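Glucose-6-phosphate isomerase like protein (Thermus thermophilus, PDB 1WIW) probably interconverts phosphorylated sugars as a glucose-6-phosphate or mannose-6-phosphate isomerase of the PGI/PMI family, built from two SIS-type domains. Local coordinates at residues Pro38-Gly43 with Gly63-Leu68; Val92-Arg97 with Tyr112-Phe117. All blocks are in the same frame, centred on the assembly; numbering follows the deposited sequence.

Contact 1: Pro38-Gly43 with Gly63-Leu68; sequences PHAALG and GTLFLL
F66 lies against A40 and H39 on one face of this strand pair. Its CD2 and CB sit close to the carbonyl of A40, CD2 3.5 Å from A40 O, while CE2 reaches ND1 of H39, whose imidazole lies alongside it and points the same way. Both rings are turned back beside their own backbone N (chi1 -53° for H39, -68° for F66); projecting from the same face of the sheet with like first torsions, the two run side by side, and the rings meet obliquely. T64 CG2 covers one face of the F66 ring, offset toward its rim. ND1 of H39 is buried here with no polar partner in the model, whereas T64 OG1 is hydrogen-bonded to P36 O. On the opposite face of the sheet L65 swings CD2 back across the strand gap to 3.6 Å from A40 CB. Further along, L42 and L67 run side by side, and CD1 of L67 rests against both CB and CD2 of L42. Parallel strand pairing sets this register, H39 with T64 through G43 with L68, with segment axes 4.5 Å apart and 18° from parallel. The ladder starts at T64 N to P38 O, nearly straight, passes a weak A40 N to T64 O bond, and is short at F66 N to A40 O, 2.7 Å. L42 N to F66 O and L68 N to L42 O, both 2.9 Å, complete it. The two strands belong to the beta-alpha-beta unit of strand 39-45, helix 48-54 and strand 64-70 in the N-terminal SIS domain. Helix 110-121 packs on F66 and L68 through L118, helix 76-83 meets L42 and L67 on the other face, and strand 90-95 continues the sheet beyond strand 64-70.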
loop_
_atom_site.group_PDB
_atom_site.type_symbol
_atom_site.label_atom_id
_atom_site.label_comp_id
_atom_site.label_asym_id
_atom_site.label_seq_id
_atom_site.Cartn_x
_atom_site.Cartn_y
_atom_site.Cartn_z
ATOM N N PRO B 38 15.562 25.806 -0.569
ATOM C CA PRO B 38 14.683 24.847 0.107
ATOM C C PRO B 38 15.067 23.407 -0.230
ATOM O O PRO B 38 15.795 23.158 -1.195
ATOM C CB PRO B 38 13.300 25.227 -0.416
ATOM C CG PRO B 38 13.595 25.666 -1.805
ATOM C CD PRO B 38 14.830 26.522 -1.628
ATOM N N HIS B 39 14.571 22.465 0.565
ATOM C CA HIS B 39 14.892 21.056 0.369
ATOM C C HIS B 39 13.728 20.221 -0.148
ATOM O O HIS B 39 12.575 20.446 0.207
ATOM C CB HIS B 39 15.381 20.451 1.686
ATOM C CG HIS B 39 16.499 21.214 2.324
ATOM N ND1 HIS B 39 17.721 21.395 1.712
ATOM C CD2 HIS B 39 16.581 21.840 3.522
ATOM C CE1 HIS B 39 18.509 22.098 2.506
ATOM N NE2 HIS B 39 17.841 22.381 3.611
ATOM N N ALA B 40 14.048 19.243 -0.986
ATOM C CA ALA B 40 13.045 18.345 -1.536
ATOM C C ALA B 40 13.671 16.961 -1.676
ATOM O O ALA B 40 14.890 16.834 -1.812
ATOM C CB ALA B 40 12.565 18.855 -2.897
ATOM N N ALA B 41 12.841 15.927 -1.624
ATOM C CA ALA B 41 13.332 14.569 -1.761
ATOM C C ALA B 41 12.326 13.671 -2.468
ATOM O O ALA B 41 11.118 13.761 -2.246
ATOM C CB ALA B 41 13.676 13.994 -0.396
ATOM N N LEU B 42 12.848 12.812 -3.333
ATOM C CA LEU B 42 12.042 11.860 -4.083
ATOM C C LEU B 42 12.800 10.550 -3.934
ATOM O O LEU B 42 13.963 10.461 -4.320
ATOM C CB LEU B 42 11.971 12.276 -5.553
ATOM C CG LEU B 42 11.130 11.418 -6.500
ATOM C CD1 LEU B 42 9.699 11.324 -5.996
ATOM C CD2 LEU B 42 11.164 12.035 -7.884
ATOM N N GLY B 43 12.157 9.539 -3.362
ATOM C CA GLY B 43 12.847 8.281 -3.162
ATOM C C GLY B 43 12.299 7.073 -3.888
ATOM O O GLY B 43 11.125 7.024 -4.251
ATOM N N GLY B 63 16.927 25.439 -5.025
ATOM C CA GLY B 63 17.600 24.803 -3.906
ATOM C C GLY B 63 18.206 23.445 -4.213
ATOM O O GLY B 63 18.961 23.291 -5.176
ATOM N N THR B 64 17.876 22.456 -3.390
ATOM C CA THR B 64 18.404 21.112 -3.576
ATOM C C THR B 64 17.302 20.063 -3.630
ATOM O O THR B 64 16.349 20.096 -2.850
ATOM C CB THR B 64 19.365 20.717 -2.433
ATOM O OG1 THR B 64 20.434 21.665 -2.348
ATOM C CG2 THR B 64 19.947 19.336 -2.683
ATOM N N LEU B 65 17.447 19.131 -4.563
ATOM C CA LEU B 65 16.497 18.043 -4.721
ATOM C C LEU B 65 17.275 16.763 -4.456
ATOM O O LEU B 65 18.198 16.426 -5.197
ATOM C CB LEU B 65 15.918 18.037 -6.142
ATOM C CG LEU B 65 14.927 16.942 -6.566
ATOM C CD1 LEU B 65 15.658 15.629 -6.768
ATOM C CD2 LEU B 65 13.823 16.793 -5.526
ATOM N N PHE B 66 16.924 16.072 -3.377
ATOM C CA PHE B 66 17.592 14.827 -3.033
ATOM C C PHE B 66 16.881 13.668 -3.716
ATOM O O PHE B 66 15.715 13.386 -3.440
ATOM C CB PHE B 66 17.593 14.625 -1.519
ATOM C CG PHE B 66 18.453 15.607 -0.784
ATOM C CD1 PHE B 66 19.839 15.550 -0.886
ATOM C CD2 PHE B 66 17.879 16.600 0.001
ATOM C CE1 PHE B 66 20.644 16.472 -0.219
ATOM C CE2 PHE B 66 18.674 17.528 0.672
ATOM C CZ PHE B 66 20.058 17.464 0.561
ATOM N N LEU B 67 17.595 13.009 -4.619
ATOM C CA LEU B 67 17.052 11.877 -5.363
ATOM C C LEU B 67 17.581 10.614 -4.693
ATOM O O LEU B 67 18.730 10.241 -4.898
ATOM C CB LEU B 67 17.533 11.958 -6.813
ATOM C CG LEU B 67 16.607 11.503 -7.940
ATOM C CD1 LEU B 67 15.256 12.190 -7.812
ATOM C CD2 LEU B 67 17.256 11.836 -9.283
ATOM N N LEU B 68 16.745 9.967 -3.882
ATOM C CA LEU B 68 17.156 8.759 -3.166
ATOM C C LEU B 68 16.955 7.517 -4.031
ATOM O O LEU B 68 15.912 6.861 -3.970
ATOM C CB LEU B 68 16.364 8.641 -1.856
ATOM C CG LEU B 68 16.274 9.940 -1.042
ATOM C CD1 LEU B 68 15.598 9.676 0.297
ATOM C CD2 LEU B 68 17.668 10.508 -0.823
#

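Contact 2: Val92-Arg97 with Tyr112-Phe117; sequences VRVGFR and YRYLRF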
loop_
_atom_site.group_PDB
_atom_site.type_symbol
_atom_site.label_atom_id
_atom_site.label_comp_id
_atom_site.label_asym_id
_atom_site.label_seq_id
_atom_site.Cartn_x
_atom_site.Cartn_y
_atom_site.Cartn_z
ATOM N N VAL B 92 20.960 16.059 -6.090
ATOM C CA VAL B 92 21.927 15.275 -5.335
ATOM C C VAL B 92 21.449 13.829 -5.300
ATOM O O VAL B 92 20.454 13.507 -4.652
ATOM C CB VAL B 92 22.084 15.790 -3.892
ATOM C CG1 VAL B 92 23.029 14.881 -3.123
ATOM C CG2 VAL B 92 22.628 17.212 -3.905
ATOM N N ARG B 93 22.171 12.967 -6.010
ATOM C CA ARG B 93 21.840 11.553 -6.098
ATOM C C ARG B 93 22.441 10.756 -4.951
ATOM O O ARG B 93 23.657 10.753 -4.749
ATOM C CB ARG B 93 22.344 10.983 -7.424
ATOM C CG ARG B 93 21.765 11.645 -8.666
ATOM C CD ARG B 93 22.457 11.110 -9.910
ATOM N NE ARG B 93 22.294 9.664 -10.034
ATOM C CZ ARG B 93 23.060 8.883 -10.787
ATOM N NH1 ARG B 93 24.056 9.406 -11.492
ATOM N NH2 ARG B 93 22.833 7.579 -10.836
ATOM N N VAL B 94 21.573 10.077 -4.210
ATOM C CA VAL B 94 21.979 9.258 -3.076
ATOM C C VAL B 94 21.469 7.839 -3.319
ATOM O O VAL B 94 20.261 7.623 -3.411
ATOM C CB VAL B 94 21.363 9.798 -1.767
ATOM C CG1 VAL B 94 21.867 9.005 -0.590
ATOM C CG2 VAL B 94 21.696 11.268 -1.602
ATOM N N GLY B 95 22.385 6.877 -3.429
ATOM C CA GLY B 95 21.970 5.504 -3.669
ATOM C C GLY B 95 23.102 4.496 -3.691
ATOM O O GLY B 95 24.153 4.724 -3.097
ATOM N N PHE B 96 22.898 3.376 -4.378
ATOM C CA PHE B 96 23.930 2.342 -4.441
ATOM C C PHE B 96 24.677 2.251 -5.768
ATOM O O PHE B 96 25.752 1.657 -5.827
ATOM C CB PHE B 96 23.336 0.974 -4.109
ATOM C CG PHE B 96 22.236 0.554 -5.033
ATOM C CD1 PHE B 96 20.938 1.005 -4.839
ATOM C CD2 PHE B 96 22.502 -0.282 -6.112
ATOM C CE1 PHE B 96 19.917 0.629 -5.709
ATOM C CE2 PHE B 96 21.491 -0.663 -6.988
ATOM C CZ PHE B 96 20.196 -0.207 -6.788
ATOM N N ARG B 97 24.120 2.822 -6.832
ATOM C CA ARG B 97 24.790 2.775 -8.128
ATOM C C ARG B 97 26.074 3.599 -8.076
ATOM O O ARG B 97 26.142 4.616 -7.385
ATOM C CB ARG B 97 23.874 3.299 -9.237
ATOM C CG ARG B 97 22.626 2.451 -9.452
ATOM C CD ARG B 97 21.884 2.850 -10.723
ATOM N NE ARG B 97 20.626 2.118 -10.889
ATOM C CZ ARG B 97 20.528 0.796 -11.009
ATOM N NH1 ARG B 97 21.616 0.036 -10.984
ATOM N NH2 ARG B 97 19.338 0.231 -11.156
ATOM N N TYR B 112 17.009 3.479 7.371
ATOM C CA TYR B 112 17.500 4.292 8.478
ATOM C C TYR B 112 18.633 5.194 8.009
ATOM O O TYR B 112 18.691 6.369 8.371
ATOM C CB TYR B 112 18.004 3.415 9.632
ATOM C CG TYR B 112 18.894 4.170 10.620
ATOM C CD1 TYR B 112 20.273 4.251 10.426
ATOM C CD2 TYR B 112 18.344 4.854 11.708
ATOM C CE1 TYR B 112 21.090 5.003 11.293
ATOM C CE2 TYR B 112 19.147 5.609 12.577
ATOM C CZ TYR B 112 20.518 5.679 12.361
ATOM O OH TYR B 112 21.310 6.433 13.202
ATOM N N ARG B 113 19.537 4.643 7.204
ATOM C CA ARG B 113 20.675 5.410 6.719
ATOM C C ARG B 113 20.259 6.540 5.769
ATOM O O ARG B 113 20.842 7.627 5.803
ATOM C CB ARG B 113 21.697 4.464 6.074
ATOM C CG ARG B 113 22.168 3.378 7.052
ATOM C CD ARG B 113 23.154 2.377 6.440
ATOM N NE ARG B 113 23.483 1.319 7.396
ATOM C CZ ARG B 113 23.204 0.032 7.217
ATOM N NH1 ARG B 113 22.595 -0.369 6.109
ATOM N NH2 ARG B 113 23.510 -0.854 8.158
ATOM N N TYR B 114 19.252 6.304 4.932
ATOM C CA TYR B 114 18.793 7.368 4.034
ATOM C C TYR B 114 18.168 8.490 4.866
ATOM O O TYR B 114 18.441 9.672 4.638
ATOM C CB TYR B 114 17.741 6.855 3.039
ATOM C CG TYR B 114 18.292 6.118 1.833
ATOM C CD1 TYR B 114 18.451 4.734 1.846
ATOM C CD2 TYR B 114 18.632 6.807 0.669
ATOM C CE1 TYR B 114 18.937 4.048 0.722
ATOM C CE2 TYR B 114 19.115 6.140 -0.458
ATOM C CZ TYR B 114 19.266 4.762 -0.426
ATOM O OH TYR B 114 19.742 4.099 -1.537
ATOM N N LEU B 115 17.324 8.116 5.827
ATOM C CA LEU B 115 16.658 9.099 6.683
ATOM C C LEU B 115 17.662 9.929 7.475
ATOM O O LEU B 115 17.539 11.153 7.559
ATOM C CB LEU B 115 15.691 8.409 7.652
ATOM C CG LEU B 115 14.988 9.354 8.642
ATOM C CD1 LEU B 115 14.142 10.378 7.896
ATOM C CD2 LEU B 115 14.131 8.551 9.582
ATOM N N ARG B 116 18.652 9.253 8.052
ATOM C CA ARG B 116 19.692 9.922 8.828
ATOM C C ARG B 116 20.378 10.987 7.973
ATOM O O ARG B 116 20.617 12.107 8.425
ATOM C CB ARG B 116 20.713 8.892 9.323
ATOM C CG ARG B 116 21.944 9.476 10.028
ATOM C CD ARG B 116 22.621 8.404 10.880
ATOM N NE ARG B 116 23.868 8.855 11.498
ATOM C CZ ARG B 116 25.046 8.870 10.878
ATOM N NH1 ARG B 116 26.135 9.297 11.517
ATOM N NH2 ARG B 116 25.138 8.451 9.619
ATOM N N PHE B 117 20.681 10.638 6.728
ATOM C CA PHE B 117 21.328 11.583 5.828
ATOM C C PHE B 117 20.433 12.793 5.583
ATOM O O PHE B 117 20.893 13.931 5.677
ATOM C CB PHE B 117 21.673 10.906 4.497
ATOM C CG PHE B 117 22.316 11.830 3.498
ATOM C CD1 PHE B 117 21.546 12.496 2.547
ATOM C CD2 PHE B 117 23.693 12.047 3.518
ATOM C CE1 PHE B 117 22.140 13.364 1.625
ATOM C CE2 PHE B 117 24.297 12.915 2.603
ATOM C CZ PHE B 117 23.519 13.573 1.655
#
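V94 and Y114 mark the nearest backbone approach, with their CA atoms 8.0 Å apart. Strand 92-95 and helix 112-117 run in roughly opposite senses, 153° between their directions, and their axes come no nearer than 10.3 Å, so side chains have to bridge the gap. V94 does this with both methyls: CG1 lies 4.0 Å from Y114 CE2, and CG2 reaches F117 CE1 at 3.9 Å. The valine has CG1 anti to its own N (chi1 -176°) and CG2 anti to its carbonyl carbon, which splits the branches between the two aromatic rings. F117 comes at V94 from the opposite direction, whereas Y114 slides past it toward G95. Such packing of a helix on a parallel sheet is the layered alpha/beta architecture of the SIS domain; here helix 110-121 lies over strand 90-95 and also touches neighbouring strand 64-70, where L68 meets Y114. The tyrosine ring presents its edge to the strand backbone, with V94 O near the ring plane and 3.5 Å from CE2. Its hydroxyl goes further, to 3.4 Å from G95 CA, a van der Waals approach to the strand backbone. An alanine in place of Y114 would remove the whole ring and is likely to open a gap beside V94 CG1 and G95, leaving the valine held from this helix segment mainly by F117. Y114 also touches A50 of helix 48-54, and I104 packs on V94.

Contact 1 joins strands 39-45 and 64-70; contact 2 sets helix 110-121 against strand 90-95, the next strand of the same parallel sheet. Their centres are 11 Å apart, and the strands join directly: V92 N to L65 O and L67 N to V92 O, each 2.9 Å, are probable hydrogen bonds. Side chains continue the join, with V92 CG2 3.6 Å from T64 CG2 and V92 CB 3.8 Å from F66 CD1. T64, F66, L68, V92 and V94 share one side of the sheet, where helix 110-121 packs on F66, L68 and V94. L68 and Y114 both touch a GxGxxA-like pattern running from strand 39-45 into helix 48-54, reminiscent of Rossmann-type turns but without an established role here.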